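Local coordinates for protein alpha-L-arabinofuranosidase B (Aspergillus kawachii, PDB 6SXT) that hydrolytically releases terminal non-reducing alpha-L-arabinofuranosyl residues from arabinoxylan, L-arabinan and arabinogalactan, acting as a retaining glycosidase secreted by a fungus, at residues L33-R38 against L71-Y76; N133-T138 against G272-G277; G3-Y8 against E292-S297. All coordinates share one frame; numbering follows the deposited sequence.

Overall arrangement
All three contacts belong to the catalytic domain. Interaction 2 sits between the others: Ile274 CG1 packs on Met295 SD of interaction 3 at 3.8 Å, and further along the same strand Leu276 CD2 meets Ile75 CD1 of interaction 1, also at 3.8 Å. The centres of interactions 2 and 3 lie about 15 Å apart, those of 1 and 2 about 18 Å. Interactions 1 and 3 do not touch, with nearest atoms about 7 Å apart. Interaction 2 comes nearest the active site, the side chain of Asn133 lying about 11 Å from that of the proton donor Asp281; interactions 1 and 3 are structural packing away from the annotated sites.

Interaction 1. Residues L33-R38 against L71-Y76; sequences LYQLQR and LITIIY. With EDO (1,2-ethanediol), chain B.
Gln35 and Ile74 form a hydrogen-bonded antiparallel pair (Gln35 N to Ile74 O 2.9 Å), Gln37 and Leu71 bond in both directions, and Tyr76 N reaches Leu33 O. Between the Gln35-Ile74 and Leu36-Ile72 pairs the register shifts by one residue. Thr73 is the extra residue of this beta bulge; its N bonds to Gln35 O at 2.9 Å from above the carbonyl plane.

Among side chains, Thr73 OG1 donates to Gln35 OE1 at 2.6 Å, in the plane of the amide and on a lone pair. Gln35 is suited to this by an extended chain whose CG lies anti to the backbone N (chi1 -173°). An ethanediol, probably from the crystallisation liquor, gives OE1 a second bond through its O1 at 2.9 Å.

Apolar and van der Waals contacts lie on both faces. Thr73 CG2 rests against Gln37 CB at 3.5 Å, the side chains crossing at about a right angle, and Ile74 CD1 lies beside the Gln35 amide. The Tyr76 ring meets the backbone of Tyr34 obliquely, CE2 3.5 Å from Tyr34 C, while Ile74 CG2 covers one of its faces. On the face that carries Tyr34, Leu36, Ile72 and Ile75, Tyr34 CD2 approaches Ile72 CG1 at 4.2 Å, and Tyr34 OH bonds to Gln61 of helix 58-64. This is a bulged antiparallel ladder, the central pair of a four-stranded sheet in the catalytic domain.

Interaction 2. Residues N133-T138 against G272-G277; sequences NEATGT and GAIILG
Thr138 grips the residue just before strand 273-276 through its hydroxyl: OG1 donates to Gly272 O at 2.7 Å, in the carbonyl plane and on a lone pair. With OG1 set between the backbone N and the carbonyl carbon (chi1 44°), CG2 lies anti to the carbonyl carbon and packs on Ile274 CD1 at 4.0 Å. Threonine thus serves a polar and an apolar neighbour at once. Ala135 closes in on the same carbonyl, its CB 3.3 Å from Gly272 O, and touches Ile274 CG1 at 4.1 Å; a small methyl suits so close an approach. Gly272, at positive phi (90°) and with Thr138 OG1 3.3 Å from its CA, is a place suited to a residue without a side chain.

The loop 133-138 follows strand 130-132, which pairs antiparallel with strand 273-276 in a four-stranded sheet, so it folds over the start of its own neighbouring strand. Ile274 is buried, its CG1 and CD1 reaching the loop, and Ala17, His19 and Met295 also touch it.

The other flank is looser. Asn133 OD1 comes to 3.4 Å from Ala273 CB, but is held by Arg131, and ND2 by Ser171; this side chain lies about 8 Å from substrate-binding Gly280. Glu134, Thr136 and Gly137 face solvent, the positive phi of Gly137 (88°) letting the loop turn so that Thr138 faces the strand.

Interaction 3. Residues G3-Y8 against E292-S297; sequences GPCDIY and EGVMTS
Helix 4-8 lies over strand 292-296 with their directions only 22° apart and their axes 10.2 Å from each other at closest approach, so side chains alone bridge the gap. Tyr8 is the main contributor from the helix. Its ring receives the methyl of Thr296 over one face, CG2 standing 3.8 Å from the ring centroid and 15° off the normal in a CH-pi contact. The methyl is available because Thr296 places OG1 between the backbone N and the carbonyl carbon (chi1 76°), where it bonds to Gly146 N of the neighbouring strand.

Val294 spans the two helix residues by its branching: CG2 meets Tyr8 CE2 at 3.7 Å, and CG1 meets Cys5 SG at 3.6 Å. A beta-branched residue fits well in an extended strand while offering a methyl to each neighbour.

The strand belongs to the large antiparallel sheet of the catalytic domain, whose sequence family falls in the concanavalin clan, and the N-terminal helix packs on one side of it. The Cys5-Cys15 disulfide fixes the helix to strand 15-20, which pairs with 288-296.

At the far end Pro4 CG comes no nearer than 4.3 Å to Glu292 OE2, which bonds to Tyr148; OE1 takes a salt bridge from Arg23 and a bond with Tyr317. Gly3 occupies the N-cap, its N donating to Asp6 OD2 at 2.8 Å. Asp6 is the N3 residue, so this is one half of a capping box, whose other half glycine cannot supply; Asp6 OD2 also bonds to Ser27 N.

Interaction 1. Residues L33-R38 against L71-Y76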
loop_
_atom_site.group_PDB
_atom_site.type_symbol
_atom_site.label_atom_id
_atom_site.label_comp_id
_atom_site.label_asym_id
_atom_site.label_seq_id
_atom_site.Cartn_x
_atom_site.Cartn_y
_atom_site.Cartn_z
ATOM N N LEU A 33 16.607 -7.412 -1.120
ATOM C CA LEU A 33 15.153 -7.611 -0.972
ATOM C C LEU A 33 14.393 -6.673 -1.890
ATOM O O LEU A 33 13.371 -7.096 -2.494
ATOM C CB LEU A 33 14.755 -7.318 0.469
ATOM C CG LEU A 33 15.309 -8.245 1.537
ATOM C CD1 LEU A 33 15.073 -7.672 2.922
ATOM C CD2 LEU A 33 14.717 -9.602 1.408
ATOM N N TYR A 34 14.851 -5.432 -2.005
ATOM C CA TYR A 34 14.169 -4.408 -2.821
ATOM C C TYR A 34 15.135 -3.289 -3.189
ATOM O O TYR A 34 16.211 -3.179 -2.586
ATOM C CB TYR A 34 12.905 -3.883 -2.113
ATOM C CG TYR A 34 13.099 -3.156 -0.822
ATOM C CD1 TYR A 34 13.240 -3.835 0.364
ATOM C CD2 TYR A 34 13.073 -1.762 -0.759
ATOM C CE1 TYR A 34 13.324 -3.175 1.576
ATOM C CE2 TYR A 34 13.197 -1.066 0.459
ATOM C CZ TYR A 34 13.259 -1.790 1.639
ATOM O OH TYR A 34 13.389 -1.165 2.847
ATOM N N GLN A 35 14.712 -2.519 -4.177
ATOM C CA GLN A 35 15.416 -1.314 -4.633
ATOM C C GLN A 35 14.602 -0.066 -4.285
ATOM O O GLN A 35 13.376 -0.083 -4.431
ATOM C CB GLN A 35 15.709 -1.455 -6.101
ATOM C CG GLN A 35 16.589 -0.313 -6.620
ATOM C CD GLN A 35 16.696 -0.323 -8.121
ATOM O OE1 GLN A 35 15.760 0.011 -8.809
ATOM N NE2 GLN A 35 17.875 -0.698 -8.622
ATOM N N LEU A 36 15.329 0.949 -3.878
ATOM C CA LEU A 36 14.809 2.298 -3.615
ATOM C C LEU A 36 15.278 3.251 -4.697
ATOM O O LEU A 36 16.432 3.101 -5.148
ATOM C CB LEU A 36 15.346 2.801 -2.294
ATOM C CG LEU A 36 14.849 2.099 -1.048
ATOM C CD1 LEU A 36 15.766 2.406 0.129
ATOM C CD2 LEU A 36 13.406 2.504 -0.749
ATOM N N GLN A 37 14.481 4.277 -4.961
ATOM C CA GLN A 37 14.895 5.440 -5.773
ATOM C C GLN A 37 14.526 6.682 -4.982
ATOM O O GLN A 37 13.372 6.742 -4.524
ATOM C CB GLN A 37 14.245 5.453 -7.136
ATOM C CG GLN A 37 14.726 6.621 -8.000
ATOM C CD GLN A 37 14.088 6.565 -9.376
ATOM O OE1 GLN A 37 13.016 5.984 -9.589
ATOM N NE2 GLN A 37 14.813 7.060 -10.386
ATOM N N ARG A 38 15.456 7.591 -4.796
ATOM C CA ARG A 38 15.192 8.812 -4.014
ATOM C C ARG A 38 15.001 10.000 -4.942
ATOM O O ARG A 38 15.629 10.089 -6.001
ATOM C CB ARG A 38 16.275 9.058 -2.976
ATOM C CG ARG A 38 17.654 9.409 -3.533
ATOM C CD ARG A 38 18.643 9.502 -2.404
ATOM N NE ARG A 38 19.957 9.743 -2.938
ATOM C CZ ARG A 38 21.070 9.708 -2.240
ATOM N NH1 ARG A 38 21.065 9.338 -0.968
ATOM N NH2 ARG A 38 22.222 9.945 -2.863
ATOM N N LEU A 71 10.826 5.972 -3.367
ATOM C CA LEU A 71 9.918 5.026 -4.017
ATOM C C LEU A 71 10.590 3.656 -3.995
ATOM O O LEU A 71 11.830 3.579 -4.089
ATOM C CB LEU A 71 9.711 5.445 -5.458
ATOM C CG LEU A 71 9.017 6.792 -5.663
ATOM C CD1 LEU A 71 8.952 7.152 -7.138
ATOM C CD2 LEU A 71 7.627 6.803 -5.039
ATOM N N ILE A 72 9.769 2.626 -3.883
ATOM C CA ILE A 72 10.220 1.230 -4.076
ATOM C C ILE A 72 10.124 0.921 -5.561
ATOM O O ILE A 72 9.036 0.819 -6.101
ATOM C CB ILE A 72 9.427 0.260 -3.199
ATOM C CG1 ILE A 72 9.675 0.557 -1.732
ATOM C CG2 ILE A 72 9.789 -1.169 -3.533
ATOM C CD1 ILE A 72 8.657 -0.111 -0.801
ATOM N N THR A 73 11.269 0.829 -6.234
ATOM C CA THR A 73 11.302 0.583 -7.694
ATOM C C THR A 73 11.197 -0.907 -8.016
ATOM O O THR A 73 10.616 -1.253 -9.059
ATOM C CB THR A 73 12.564 1.178 -8.318
ATOM O OG1 THR A 73 13.649 0.774 -7.491
ATOM C CG2 THR A 73 12.492 2.679 -8.432
ATOM N N ILE A 74 11.789 -1.780 -7.199
ATOM C CA ILE A 74 11.834 -3.214 -7.513
ATOM C C ILE A 74 11.625 -3.970 -6.212
ATOM O O ILE A 74 12.246 -3.617 -5.208
ATOM C CB ILE A 74 13.160 -3.648 -8.161
ATOM C CG1 ILE A 74 13.565 -2.736 -9.329
ATOM C CG2 ILE A 74 13.099 -5.139 -8.573
ATOM C CD1 ILE A 74 14.933 -3.110 -9.887
ATOM N N ILE A 75 10.786 -4.991 -6.266
ATOM C CA ILE A 75 10.719 -6.009 -5.195
ATOM C C ILE A 75 11.362 -7.250 -5.807
ATOM O O ILE A 75 10.830 -7.840 -6.733
ATOM C CB ILE A 75 9.280 -6.249 -4.722
ATOM C CG1 ILE A 75 8.576 -4.940 -4.301
ATOM C CG2 ILE A 75 9.307 -7.208 -3.573
ATOM C CD1 ILE A 75 7.077 -5.020 -4.332
ATOM N N TYR A 76 12.527 -7.611 -5.311
ATOM C CA TYR A 76 13.294 -8.696 -5.956
ATOM C C TYR A 76 12.695 -10.059 -5.635
ATOM O O TYR A 76 12.100 -10.282 -4.554
ATOM C CB TYR A 76 14.769 -8.630 -5.524
ATOM C CG TYR A 76 15.513 -7.431 -6.051
ATOM C CD1 TYR A 76 15.761 -7.290 -7.404
ATOM C CD2 TYR A 76 15.934 -6.414 -5.207
ATOM C CE1 TYR A 76 16.443 -6.180 -7.877
ATOM C CE2 TYR A 76 16.588 -5.282 -5.687
ATOM C CZ TYR A 76 16.858 -5.178 -7.032
ATOM O OH TYR A 76 17.553 -4.085 -7.533
HETATM C C1 EDO B . 14.243 1.753 -12.086
HETATM O O1 EDO B . 14.840 0.570 -11.489
HETATM C C2 EDO B . 15.077 2.989 -12.179
#

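Interaction 2. Residues N133-T138 against G272-G277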
loop_
_atom_site.group_PDB
_atom_site.type_symbol
_atom_site.label_atom_id
_atom_site.label_comp_id
_atom_site.label_asym_id
_atom_site.label_seq_id
_atom_site.Cartn_x
_atom_site.Cartn_y
_atom_site.Cartn_z
ATOM N N ASN A 133 5.814 -9.593 -16.435
ATOM C CA ASN A 133 5.189 -10.328 -17.554
ATOM C C ASN A 133 6.160 -11.306 -18.222
ATOM O O ASN A 133 5.729 -11.946 -19.205
ATOM C CB ASN A 133 4.602 -9.346 -18.552
ATOM C CG ASN A 133 3.330 -8.708 -18.051
ATOM O OD1 ASN A 133 2.586 -9.311 -17.275
ATOM N ND2 ASN A 133 3.042 -7.487 -18.495
ATOM N N GLU A 134 7.382 -11.409 -17.753
ATOM C CA GLU A 134 8.391 -12.351 -18.310
ATOM C C GLU A 134 8.850 -13.355 -17.252
ATOM O O GLU A 134 10.049 -13.527 -17.037
ATOM C CB GLU A 134 9.541 -11.521 -18.872
ATOM C CG GLU A 134 9.073 -10.598 -19.992
ATOM C CD GLU A 134 10.132 -9.672 -20.586
ATOM O OE1 GLU A 134 11.285 -9.678 -20.100
ATOM O OE2 GLU A 134 9.797 -8.940 -21.538
ATOM N N ALA A 135 7.915 -13.851 -16.463
ATOM C CA ALA A 135 8.208 -14.686 -15.299
ATOM C C ALA A 135 8.529 -16.094 -15.740
ATOM O O ALA A 135 8.000 -16.540 -16.786
ATOM C CB ALA A 135 7.028 -14.690 -14.344
ATOM N N THR A 136 9.405 -16.736 -15.022
ATOM C CA THR A 136 9.744 -18.136 -15.344
ATOM C C THR A 136 9.526 -19.008 -14.129
ATOM O O THR A 136 9.661 -18.579 -12.967
ATOM C CB THR A 136 11.118 -18.165 -16.009
ATOM O OG1 THR A 136 11.991 -17.689 -15.021
ATOM C CG2 THR A 136 11.238 -17.253 -17.208
ATOM N N GLY A 137 9.112 -20.237 -14.408
ATOM C CA GLY A 137 8.845 -21.210 -13.354
ATOM C C GLY A 137 7.435 -21.173 -12.801
ATOM O O GLY A 137 7.084 -22.086 -12.056
ATOM N N THR A 138 6.680 -20.120 -13.049
ATOM C CA THR A 138 5.302 -19.982 -12.548
ATOM C C THR A 138 4.431 -20.974 -13.298
ATOM O O THR A 138 4.696 -21.319 -14.497
ATOM C CB THR A 138 4.787 -18.556 -12.710
ATOM O OG1 THR A 138 5.184 -18.155 -14.024
ATOM C CG2 THR A 138 5.358 -17.608 -11.673
ATOM N N GLY A 272 1.099 -17.287 -16.234
ATOM C CA GLY A 272 2.378 -17.264 -15.520
ATOM C C GLY A 272 2.941 -15.879 -15.220
ATOM O O GLY A 272 3.970 -15.824 -14.575
ATOM N N ALA A 273 2.295 -14.790 -15.581
ATOM C CA ALA A 273 2.763 -13.446 -15.201
ATOM C C ALA A 273 2.480 -13.268 -13.700
ATOM O O ALA A 273 1.596 -13.975 -13.180
ATOM C CB ALA A 273 2.066 -12.379 -16.003
ATOM N N ILE A 274 3.128 -12.286 -13.090
ATOM C CA ILE A 274 2.870 -11.968 -11.684
ATOM C C ILE A 274 2.427 -10.523 -11.577
ATOM O O ILE A 274 3.106 -9.632 -12.130
ATOM C CB ILE A 274 4.129 -12.218 -10.847
ATOM C CG1 ILE A 274 4.720 -13.581 -11.134
ATOM C CG2 ILE A 274 3.811 -12.021 -9.363
ATOM C CD1 ILE A 274 6.030 -13.840 -10.387
ATOM N N ILE A 275 1.360 -10.298 -10.804
ATOM C CA ILE A 275 0.856 -8.925 -10.549
ATOM C C ILE A 275 0.849 -8.660 -9.051
ATOM O O ILE A 275 0.711 -9.635 -8.262
ATOM C CB ILE A 275 -0.545 -8.685 -11.120
ATOM C CG1 ILE A 275 -1.527 -9.742 -10.638
ATOM C CG2 ILE A 275 -0.480 -8.546 -12.637
ATOM C CD1 ILE A 275 -2.965 -9.586 -11.117
ATOM N N LEU A 276 0.976 -7.417 -8.679
ATOM C CA LEU A 276 0.809 -6.989 -7.277
ATOM C C LEU A 276 0.087 -5.643 -7.266
ATOM O O LEU A 276 0.622 -4.665 -7.830
ATOM C CB LEU A 276 2.158 -6.887 -6.583
ATOM C CG LEU A 276 2.064 -6.279 -5.184
ATOM C CD1 LEU A 276 1.191 -7.076 -4.256
ATOM C CD2 LEU A 276 3.446 -6.125 -4.596
ATOM N N GLY A 277 -1.107 -5.613 -6.679
ATOM C CA GLY A 277 -1.816 -4.354 -6.382
ATOM C C GLY A 277 -2.863 -3.972 -7.412
ATOM O O GLY A 277 -3.525 -2.979 -7.203
#

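Interaction 3. Residues G3-Y8 against E292-S297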
loop_
_atom_site.group_PDB
_atom_site.type_symbol
_atom_site.label_atom_id
_atom_site.label_comp_id
_atom_site.label_asym_id
_atom_site.label_seq_id
_atom_site.Cartn_x
_atom_site.Cartn_y
_atom_site.Cartn_z
ATOM N N GLY A 3 12.860 -20.660 6.732
ATOM C CA GLY A 3 11.918 -19.613 6.330
ATOM C C GLY A 3 10.763 -20.205 5.532
ATOM O O GLY A 3 10.793 -21.375 5.151
ATOM N N PRO A 4 9.758 -19.374 5.162
ATOM C CA PRO A 4 8.609 -19.888 4.420
ATOM C C PRO A 4 9.004 -20.697 3.196
ATOM O O PRO A 4 8.417 -21.761 2.940
ATOM C CB PRO A 4 7.853 -18.607 4.058
ATOM C CG PRO A 4 8.147 -17.707 5.226
ATOM C CD PRO A 4 9.615 -17.964 5.528
ATOM N N CYS A 5 9.974 -20.236 2.399
ATOM C CA CYS A 5 10.320 -20.962 1.149
ATOM C C CYS A 5 11.109 -22.244 1.456
ATOM O O CYS A 5 11.005 -23.175 0.661
ATOM C CB CYS A 5 11.085 -20.099 0.165
ATOM S SG CYS A 5 9.931 -18.832 -0.513
ATOM N N ASP A 6 11.794 -22.314 2.592
ATOM C CA ASP A 6 12.427 -23.597 2.969
ATOM C C ASP A 6 11.333 -24.613 3.301
ATOM O O ASP A 6 11.516 -25.782 2.965
ATOM C CB ASP A 6 13.356 -23.382 4.153
ATOM C CG ASP A 6 14.461 -22.372 3.867
ATOM O OD1 ASP A 6 15.197 -22.566 2.867
ATOM O OD2 ASP A 6 14.532 -21.424 4.649
ATOM N N ILE A 7 10.275 -24.144 3.964
ATOM C CA ILE A 7 9.118 -24.996 4.347
ATOM C C ILE A 7 8.429 -25.482 3.086
ATOM O O ILE A 7 8.156 -26.694 2.950
ATOM C CB ILE A 7 8.198 -24.245 5.292
ATOM C CG1 ILE A 7 8.935 -23.924 6.587
ATOM C CG2 ILE A 7 6.902 -24.995 5.559
ATOM C CD1 ILE A 7 8.328 -22.891 7.439
ATOM N N TYR A 8 8.155 -24.597 2.122
ATOM C CA TYR A 8 7.508 -24.999 0.871
ATOM C C TYR A 8 8.397 -26.004 0.130
ATOM O O TYR A 8 7.877 -27.008 -0.402
ATOM C CB TYR A 8 7.196 -23.806 -0.032
ATOM C CG TYR A 8 5.940 -23.068 0.328
ATOM C CD1 TYR A 8 4.702 -23.656 0.179
ATOM C CD2 TYR A 8 5.955 -21.748 0.772
ATOM C CE1 TYR A 8 3.526 -22.960 0.448
ATOM C CE2 TYR A 8 4.779 -21.038 1.050
ATOM C CZ TYR A 8 3.561 -21.647 0.890
ATOM O OH TYR A 8 2.425 -20.916 1.112
ATOM N N GLU A 292 4.845 -9.428 2.521
ATOM C CA GLU A 292 5.598 -10.579 2.022
ATOM C C GLU A 292 4.648 -11.504 1.278
ATOM O O GLU A 292 3.436 -11.478 1.563
ATOM C CB GLU A 292 6.308 -11.346 3.155
ATOM C CG GLU A 292 5.369 -11.951 4.191
ATOM C CD GLU A 292 6.098 -12.692 5.305
ATOM O OE1 GLU A 292 6.684 -11.990 6.137
ATOM O OE2 GLU A 292 6.152 -13.934 5.260
ATOM N N GLY A 293 5.195 -12.300 0.389
ATOM C CA GLY A 293 4.367 -13.300 -0.281
ATOM C C GLY A 293 5.214 -14.123 -1.223
ATOM O O GLY A 293 6.342 -13.747 -1.554
ATOM N N VAL A 294 4.621 -15.228 -1.659
ATOM C CA VAL A 294 5.295 -16.147 -2.582
ATOM C C VAL A 294 4.283 -16.732 -3.556
ATOM O O VAL A 294 3.087 -16.752 -3.270
ATOM C CB VAL A 294 6.042 -17.266 -1.875
ATOM C CG1 VAL A 294 6.958 -16.819 -0.743
ATOM C CG2 VAL A 294 5.093 -18.364 -1.421
ATOM N N MET A 295 4.838 -17.338 -4.613
ATOM C CA MET A 295 4.108 -18.276 -5.496
ATOM C C MET A 295 4.958 -19.531 -5.590
ATOM O O MET A 295 6.198 -19.454 -5.554
ATOM C CB MET A 295 3.877 -17.708 -6.899
ATOM C CG MET A 295 2.972 -16.486 -6.849
ATOM S SD MET A 295 2.913 -15.644 -8.463
ATOM C CE MET A 295 2.111 -16.903 -9.476
ATOM N N THR A 296 4.280 -20.669 -5.626
ATOM C CA THR A 296 4.927 -21.996 -5.655
ATOM C C THR A 296 4.590 -22.746 -6.932
ATOM O O THR A 296 3.668 -22.408 -7.628
ATOM C CB THR A 296 4.567 -22.864 -4.448
ATOM O OG1 THR A 296 3.238 -23.375 -4.650
ATOM C CG2 THR A 296 4.650 -22.134 -3.141
ATOM N N SER A 297 5.393 -23.769 -7.197
ATOM C CA SER A 297 5.061 -24.831 -8.179
ATOM C C SER A 297 4.490 -26.009 -7.401
ATOM O O SER A 297 5.102 -26.391 -6.448
ATOM C CB SER A 297 6.303 -25.203 -8.960
ATOM O OG SER A 297 6.104 -26.399 -9.688
#